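Local coordinates for protein origin of replication complex subunit 1B (Arabidopsis thaliana, PDB 5HH7) that serves as a subunit of the plant origin recognition complex, binding replication origins and reading the histone H3 tail through its BAH-PHD cassette, at residues I63-F74 and V86-C96. Numbering follows the deposited sequence.
With ZN (zinc ion), chain D.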
ATOM      1  N   ILE A  63      -5.215 -19.728  10.286  1.00 53.31           N
ATOM      2  CA  ILE A  63      -4.580 -18.422  10.149  1.00 51.18           C
ATOM      3  C   ILE A  63      -3.443 -18.449   9.133  1.00 51.33           C
ATOM      4  O   ILE A  63      -2.631 -19.374   9.114  1.00 47.79           O
ATOM      5  CB  ILE A  63      -4.062 -17.902  11.511  1.00 48.64           C
ATOM      6  CG1 ILE A  63      -5.228 -17.713  12.479  1.00 54.15           C
ATOM      7  CG2 ILE A  63      -3.305 -16.591  11.345  1.00 47.77           C
ATOM      8  CD1 ILE A  63      -6.328 -16.821  11.939  1.00 56.55           C
ATOM      9  N   MET A  64      -3.408 -17.431   8.280  1.00 48.31           N
ATOM     10  CA  MET A  64      -2.372 -17.308   7.270  1.00 42.75           C
ATOM     11  C   MET A  64      -1.485 -16.117   7.595  1.00 38.74           C
ATOM     12  O   MET A  64      -1.980 -15.022   7.873  1.00 35.44           O
ATOM     13  CB  MET A  64      -3.005 -17.129   5.891  1.00 41.80           C
ATOM     14  CG  MET A  64      -2.008 -17.065   4.746  1.00 49.35           C
ATOM     15  SD  MET A  64      -2.819 -16.908   3.139  1.00 50.57           S
ATOM     16  CE  MET A  64      -3.805 -18.403   3.106  1.00 44.71           C
ATOM     17  N   ILE A  65      -0.174 -16.327   7.571  1.00 35.50           N
ATOM     18  CA  ILE A  65       0.753 -15.228   7.814  1.00 32.61           C
ATOM     19  C   ILE A  65       1.500 -14.822   6.551  1.00 33.69           C
ATOM     20  O   ILE A  65       1.452 -15.510   5.531  1.00 37.16           O
ATOM     21  CB  ILE A  65       1.760 -15.546   8.937  1.00 37.29           C
ATOM     22  CG1 ILE A  65       2.617 -16.757   8.567  1.00 38.24           C
ATOM     23  CG2 ILE A  65       1.030 -15.775  10.253  1.00 35.20           C
ATOM     24  CD1 ILE A  65       3.722 -17.043   9.562  1.00 38.62           C
ATOM     25  N   GLU A  66       2.197 -13.698   6.643  1.00 29.04           N
ATOM     26  CA  GLU A  66       2.845 -13.083   5.499  1.00 27.90           C
ATOM     27  C   GLU A  66       4.354 -13.070   5.700  1.00 29.79           C
ATOM     28  O   GLU A  66       4.843 -12.688   6.763  1.00 28.03           O
ATOM     29  CB  GLU A  66       2.322 -11.656   5.349  1.00 29.18           C
ATOM     30  CG  GLU A  66       2.980 -10.830   4.265  1.00 29.95           C
ATOM     31  CD  GLU A  66       2.320  -9.473   4.123  1.00 28.75           C
ATOM     32  OE1 GLU A  66       2.804  -8.504   4.748  1.00 23.26           O
ATOM     33  OE2 GLU A  66       1.305  -9.383   3.400  1.00 28.44           O
ATOM     34  N   CYS A  67       5.093 -13.496   4.683  1.00 28.75           N
ATOM     35  CA  CYS A  67       6.547 -13.487   4.762  1.00 27.53           C
ATOM     36  C   CYS A  67       7.075 -12.064   4.624  1.00 28.92           C
ATOM     37  O   CYS A  67       6.665 -11.341   3.723  1.00 28.52           O
ATOM     38  CB  CYS A  67       7.148 -14.374   3.674  1.00 31.80           C
ATOM     39  SG  CYS A  67       8.923 -14.189   3.532  1.00 33.19           S
ATOM     40  N   ASP A  68       7.974 -11.666   5.525  1.00 27.76           N
ATOM     41  CA  ASP A  68       8.577 -10.334   5.486  1.00 21.04           C
ATOM     42  C   ASP A  68       9.239 -10.025   4.147  1.00 25.57           C
ATOM     43  O   ASP A  68       9.288  -8.868   3.734  1.00 27.42           O
ATOM     44  CB  ASP A  68       9.632 -10.176   6.588  1.00 24.63           C
ATOM     45  CG  ASP A  68       9.028 -10.090   7.969  1.00 24.75           C
ATOM     46  OD1 ASP A  68       7.802  -9.879   8.065  1.00 25.37           O
ATOM     47  OD2 ASP A  68       9.785 -10.226   8.956  1.00 26.54           O
ATOM     48  N   ASP A  69       9.759 -11.055   3.484  1.00 26.28           N
ATOM     49  CA  ASP A  69      10.549 -10.855   2.271  1.00 29.36           C
ATOM     50  C   ASP A  69       9.732 -10.918   0.982  1.00 33.48           C
ATOM     51  O   ASP A  69       9.643  -9.928   0.251  1.00 33.36           O
ATOM     52  CB  ASP A  69      11.721 -11.842   2.213  1.00 45.18           C
ATOM     53  CG  ASP A  69      12.855 -11.453   3.139  1.00 64.93           C
ATOM     54  OD1 ASP A  69      12.805 -10.330   3.683  1.00 72.37           O
ATOM     55  OD2 ASP A  69      13.795 -12.258   3.316  1.00 69.67           O
ATOM     56  N   CYS A  70       9.139 -12.078   0.709  1.00 35.27           N
ATOM     57  CA  CYS A  70       8.410 -12.284  -0.539  1.00 35.34           C
ATOM     58  C   CYS A  70       6.951 -11.844  -0.442  1.00 32.78           C
ATOM     59  O   CYS A  70       6.255 -11.776  -1.454  1.00 35.69           O
ATOM     60  CB  CYS A  70       8.481 -13.755  -0.963  1.00 37.89           C
ATOM     61  SG  CYS A  70       7.260 -14.823  -0.160  1.00 40.82           S
ATOM     62  N   LEU A  71       6.494 -11.562   0.776  0.50 25.76           N
ATOM     63  CA  LEU A  71       5.105 -11.168   1.032  0.50 25.55           C
ATOM     64  C   LEU A  71       4.073 -12.230   0.643  0.50 28.06           C
ATOM     65  O   LEU A  71       2.888 -11.932   0.510  0.50 28.29           O
ATOM     66  CB  LEU A  71       4.779  -9.825   0.369  1.00 30.16           C
ATOM     67  CG  LEU A  71       5.537  -8.619   0.923  1.00 29.01           C
ATOM     68  CD1 LEU A  71       5.082  -7.335   0.242  1.00 34.16           C
ATOM     69  CD2 LEU A  71       5.345  -8.527   2.428  1.00 30.88           C
ATOM     70  N   GLY A  72       4.524 -13.467   0.475  1.00 36.54           N
ATOM     71  CA  GLY A  72       3.621 -14.564   0.184  1.00 41.32           C
ATOM     72  C   GLY A  72       2.835 -14.972   1.415  1.00 40.27           C
ATOM     73  O   GLY A  72       3.228 -14.670   2.545  1.00 36.74           O
ATOM     74  N   GLY A  73       1.721 -15.662   1.197  1.00 36.59           N
ATOM     75  CA  GLY A  73       0.883 -16.127   2.287  1.00 36.30           C
ATOM     76  C   GLY A  73       1.149 -17.579   2.634  1.00 39.03           C
ATOM     77  O   GLY A  73       1.402 -18.398   1.750  1.00 40.89           O
ATOM     78  N   PHE A  74       1.103 -17.894   3.925  1.00 38.93           N
ATOM     79  CA  PHE A  74       1.368 -19.247   4.406  1.00 46.66           C
ATOM     80  C   PHE A  74       0.485 -19.583   5.603  1.00 46.22           C
ATOM     81  O   PHE A  74       0.474 -18.854   6.593  1.00 40.44           O
ATOM     82  CB  PHE A  74       2.840 -19.399   4.811  1.00 48.05           C
ATOM     83  CG  PHE A  74       3.814 -19.110   3.702  1.00 51.23           C
ATOM     84  CD1 PHE A  74       4.291 -20.131   2.895  1.00 54.32           C
ATOM     85  CD2 PHE A  74       4.259 -17.817   3.471  1.00 44.50           C
ATOM     86  CE1 PHE A  74       5.188 -19.867   1.878  1.00 52.96           C
ATOM     87  CE2 PHE A  74       5.150 -17.547   2.452  1.00 45.84           C
ATOM     88  CZ  PHE A  74       5.614 -18.574   1.652  1.00 51.34           C
ATOM     89  N   VAL A  86       0.768 -17.080  15.495  1.00 40.58           N
ATOM     90  CA  VAL A  86       1.443 -16.136  14.619  1.00 37.96           C
ATOM     91  C   VAL A  86       2.726 -15.689  15.302  1.00 39.93           C
ATOM     92  O   VAL A  86       2.688 -15.207  16.434  1.00 38.03           O
ATOM     93  CB  VAL A  86       0.576 -14.894  14.348  1.00 37.39           C
ATOM     94  CG1 VAL A  86       1.378 -13.836  13.601  1.00 35.91           C
ATOM     95  CG2 VAL A  86      -0.675 -15.274  13.572  1.00 38.79           C
ATOM     96  N   PRO A  87       3.873 -15.870  14.630  1.00 37.17           N
ATOM     97  CA  PRO A  87       5.144 -15.421  15.206  1.00 34.30           C
ATOM     98  C   PRO A  87       5.186 -13.909  15.400  1.00 33.85           C
ATOM     99  O   PRO A  87       4.751 -13.147  14.533  1.00 26.84           O
ATOM    100  CB  PRO A  87       6.182 -15.858  14.162  1.00 37.30           C
ATOM    101  CG  PRO A  87       5.402 -16.117  12.910  1.00 40.79           C
ATOM    102  CD  PRO A  87       4.062 -16.588  13.360  1.00 39.65           C
ATOM    103  N   GLU A  88       5.700 -13.489  16.550  1.00 36.90           N
ATOM    104  CA  GLU A  88       5.887 -12.074  16.841  1.00 32.13           C
ATOM    105  C   GLU A  88       7.167 -11.595  16.165  1.00 31.36           C
ATOM    106  O   GLU A  88       8.179 -12.294  16.174  1.00 30.33           O
ATOM    107  CB  GLU A  88       5.969 -11.863  18.357  1.00 33.86           C
ATOM    108  CG  GLU A  88       6.094 -10.413  18.799  1.00 33.13           C
ATOM    109  CD  GLU A  88       6.128 -10.269  20.311  1.00 36.98           C
ATOM    110  OE1 GLU A  88       6.754 -11.119  20.981  1.00 33.67           O
ATOM    111  OE2 GLU A  88       5.519  -9.311  20.830  1.00 34.87           O
ATOM    112  N   GLY A  89       7.119 -10.412  15.562  1.00 26.10           N
ATOM    113  CA  GLY A  89       8.299  -9.834  14.945  1.00 23.27           C
ATOM    114  C   GLY A  89       8.707 -10.480  13.633  1.00 27.89           C
ATOM    115  O   GLY A  89       7.862 -10.973  12.883  1.00 27.11           O
ATOM    116  N   ASP A  90      10.011 -10.480  13.367  1.00 25.81           N
ATOM    117  CA  ASP A  90      10.555 -10.916  12.082  1.00 28.88           C
ATOM    118  C   ASP A  90      10.216 -12.364  11.737  1.00 33.13           C
ATOM    119  O   ASP A  90      10.335 -13.260  12.573  1.00 31.77           O
ATOM    120  CB  ASP A  90      12.078 -10.739  12.049  1.00 29.17           C
ATOM    121  CG  ASP A  90      12.508  -9.296  12.240  1.00 31.70           C
ATOM    122  OD1 ASP A  90      11.638  -8.402  12.231  1.00 31.78           O
ATOM    123  OD2 ASP A  90      13.726  -9.058  12.395  1.00 40.19           O
ATOM    124  N   TRP A  91       9.799 -12.584  10.495  1.00 25.99           N
ATOM    125  CA  TRP A  91       9.580 -13.937   9.999  1.00 30.60           C
ATOM    126  C   TRP A  91       9.674 -13.984   8.484  1.00 30.36           C
ATOM    127  O   TRP A  91       9.068 -13.169   7.792  1.00 28.42           O
ATOM    128  CB  TRP A  91       8.224 -14.484  10.449  1.00 30.85           C
ATOM    129  CG  TRP A  91       7.996 -15.907  10.018  1.00 33.70           C
ATOM    130  CD1 TRP A  91       8.386 -17.038  10.678  1.00 38.75           C
ATOM    131  CD2 TRP A  91       7.337 -16.348   8.823  1.00 36.69           C
ATOM    132  NE1 TRP A  91       8.005 -18.155   9.972  1.00 40.67           N
ATOM    133  CE2 TRP A  91       7.360 -17.758   8.831  1.00 41.46           C
ATOM    134  CE3 TRP A  91       6.726 -15.688   7.752  1.00 33.70           C
ATOM    135  CZ2 TRP A  91       6.797 -18.519   7.807  1.00 43.72           C
ATOM    136  CZ3 TRP A  91       6.168 -16.446   6.737  1.00 36.90           C
ATOM    137  CH2 TRP A  91       6.207 -17.847   6.774  1.00 44.12           C
ATOM    138  N   ILE A  92      10.448 -14.937   7.977  1.00 31.21           N
ATOM    139  CA  ILE A  92      10.479 -15.212   6.547  1.00 35.76           C
ATOM    140  C   ILE A  92      10.211 -16.689   6.315  1.00 38.08           C
ATOM    141  O   ILE A  92      10.449 -17.521   7.192  1.00 38.00           O
ATOM    142  CB  ILE A  92      11.822 -14.820   5.899  1.00 32.73           C
ATOM    143  CG1 ILE A  92      12.971 -15.633   6.498  1.00 39.14           C
ATOM    144  CG2 ILE A  92      12.072 -13.324   6.050  1.00 30.87           C
ATOM    145  CD1 ILE A  92      14.294 -15.430   5.787  1.00 39.79           C
ATOM    146  N   CYS A  93       9.713 -17.015   5.130  1.00 33.86           N
ATOM    147  CA  CYS A  93       9.341 -18.388   4.832  1.00 38.21           C
ATOM    148  C   CYS A  93      10.559 -19.221   4.453  1.00 41.74           C
ATOM    149  O   CYS A  93      11.672 -18.704   4.347  1.00 40.96           O
ATOM    150  CB  CYS A  93       8.325 -18.422   3.702  1.00 37.52           C
ATOM    151  SG  CYS A  93       9.063 -18.170   2.088  1.00 41.25           S
ATOM    152  N   GLN A  94      10.334 -20.514   4.242  1.00 50.83           N
ATOM    153  CA  GLN A  94      11.409 -21.450   3.931  1.00 58.76           C
ATOM    154  C   GLN A  94      12.094 -21.140   2.603  1.00 59.34           C
ATOM    155  O   GLN A  94      13.300 -21.334   2.462  1.00 58.92           O
ATOM    156  CB  GLN A  94      10.882 -22.885   3.928  1.00 72.60           C
ATOM    157  CG  GLN A  94       9.648 -23.092   3.066  1.00 85.59           C
ATOM    158  CD  GLN A  94       8.432 -23.490   3.879  1.00 95.83           C
ATOM    159  OE1 GLN A  94       8.194 -22.960   4.964  1.00100.19           O
ATOM    160  NE2 GLN A  94       7.658 -24.435   3.358  1.00 97.28           N
ATOM    161  N   PHE A  95      11.322 -20.658   1.634  1.00 55.94           N
ATOM    162  CA  PHE A  95      11.864 -20.360   0.313  1.00 55.13           C
ATOM    163  C   PHE A  95      12.821 -19.175   0.355  1.00 52.82           C
ATOM    164  O   PHE A  95      13.850 -19.178  -0.318  1.00 52.13           O
ATOM    165  CB  PHE A  95      10.736 -20.108  -0.688  1.00 58.52           C
ATOM    166  CG  PHE A  95       9.837 -21.291  -0.888  1.00 66.23           C
ATOM    167  CD1 PHE A  95      10.266 -22.383  -1.625  1.00 76.26           C
ATOM    168  CD2 PHE A  95       8.569 -21.318  -0.336  1.00 64.63           C
ATOM    169  CE1 PHE A  95       9.447 -23.478  -1.809  1.00 80.09           C
ATOM    170  CE2 PHE A  95       7.744 -22.409  -0.516  1.00 73.72           C
ATOM    171  CZ  PHE A  95       8.182 -23.491  -1.255  1.00 78.16           C
ATOM    172  N   CYS A  96      12.481 -18.164   1.147  1.00 48.75           N
ATOM    173  CA  CYS A  96      13.348 -17.002   1.297  1.00 45.26           C
ATOM    174  C   CYS A  96      14.518 -17.302   2.229  1.00 50.05           C
ATOM    175  O   CYS A  96      15.560 -16.653   2.158  1.00 53.35           O
ATOM    176  CB  CYS A  96      12.554 -15.791   1.783  1.00 39.11           C
ATOM    177  SG  CYS A  96      11.584 -15.023   0.475  1.00 41.16           S
TER
HETATM  178 ZN    ZN D 401       9.208 -15.657   1.441  1.00 51.42          ZN
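Cys67 SG is gripped from several sides: it binds the zinc ion and accepts backbone N-H groups from Asp69, Cys70 and, across the contact, Cys93, whose N lies 3.3 Å from Cys67 SG. With SG anti to the backbone N (chi1 170°), the sulfur reaches both the metal and Cys93 N. Cys70, Cys93 and Cys96 complete the four-sulfur site, Cys93 SG and zinc being 2.6 Å apart; Cys93 also caps the helix starting at Gln94, its SG accepting from Cys96 N. This is one of the two zinc sites of a PHD finger, and it illustrates how a metal and its second shell of amides can organise a domain with little secondary structure. Beside it, Asp68 and Trp91 pair reciprocally: Asp68 N donates to Trp91 O at 2.9 Å, while Trp91 N reaches Asp68 OD2 at 2.8 Å, from above the carboxylate plane. Ile65 CD1 sits over the centre of the six-membered ring of Trp91, 3.5 Å from the centroid, while Cys67 CA lies at the edge, beside Trp91 CZ3. The indole also points an edge toward the Phe74 face in an offset edge-to-face pair, planes at 69°, and Cys93 CB covers a Phe74 face, 3.4 Å from Phe74 CZ. Val86 CG2 packs against the CG2 methyls of Ile63 and Ile65. The bound H3 peptide packs on Val86, Pro87 and Trp91 and forms a salt bridge with Glu66, itself paired with Arg172. The three amide bonds to Cys67 SG probably temper its negative charge. Metal and hydrogen bonds also join the two segments, consistent with their fixing the histone-reading surface.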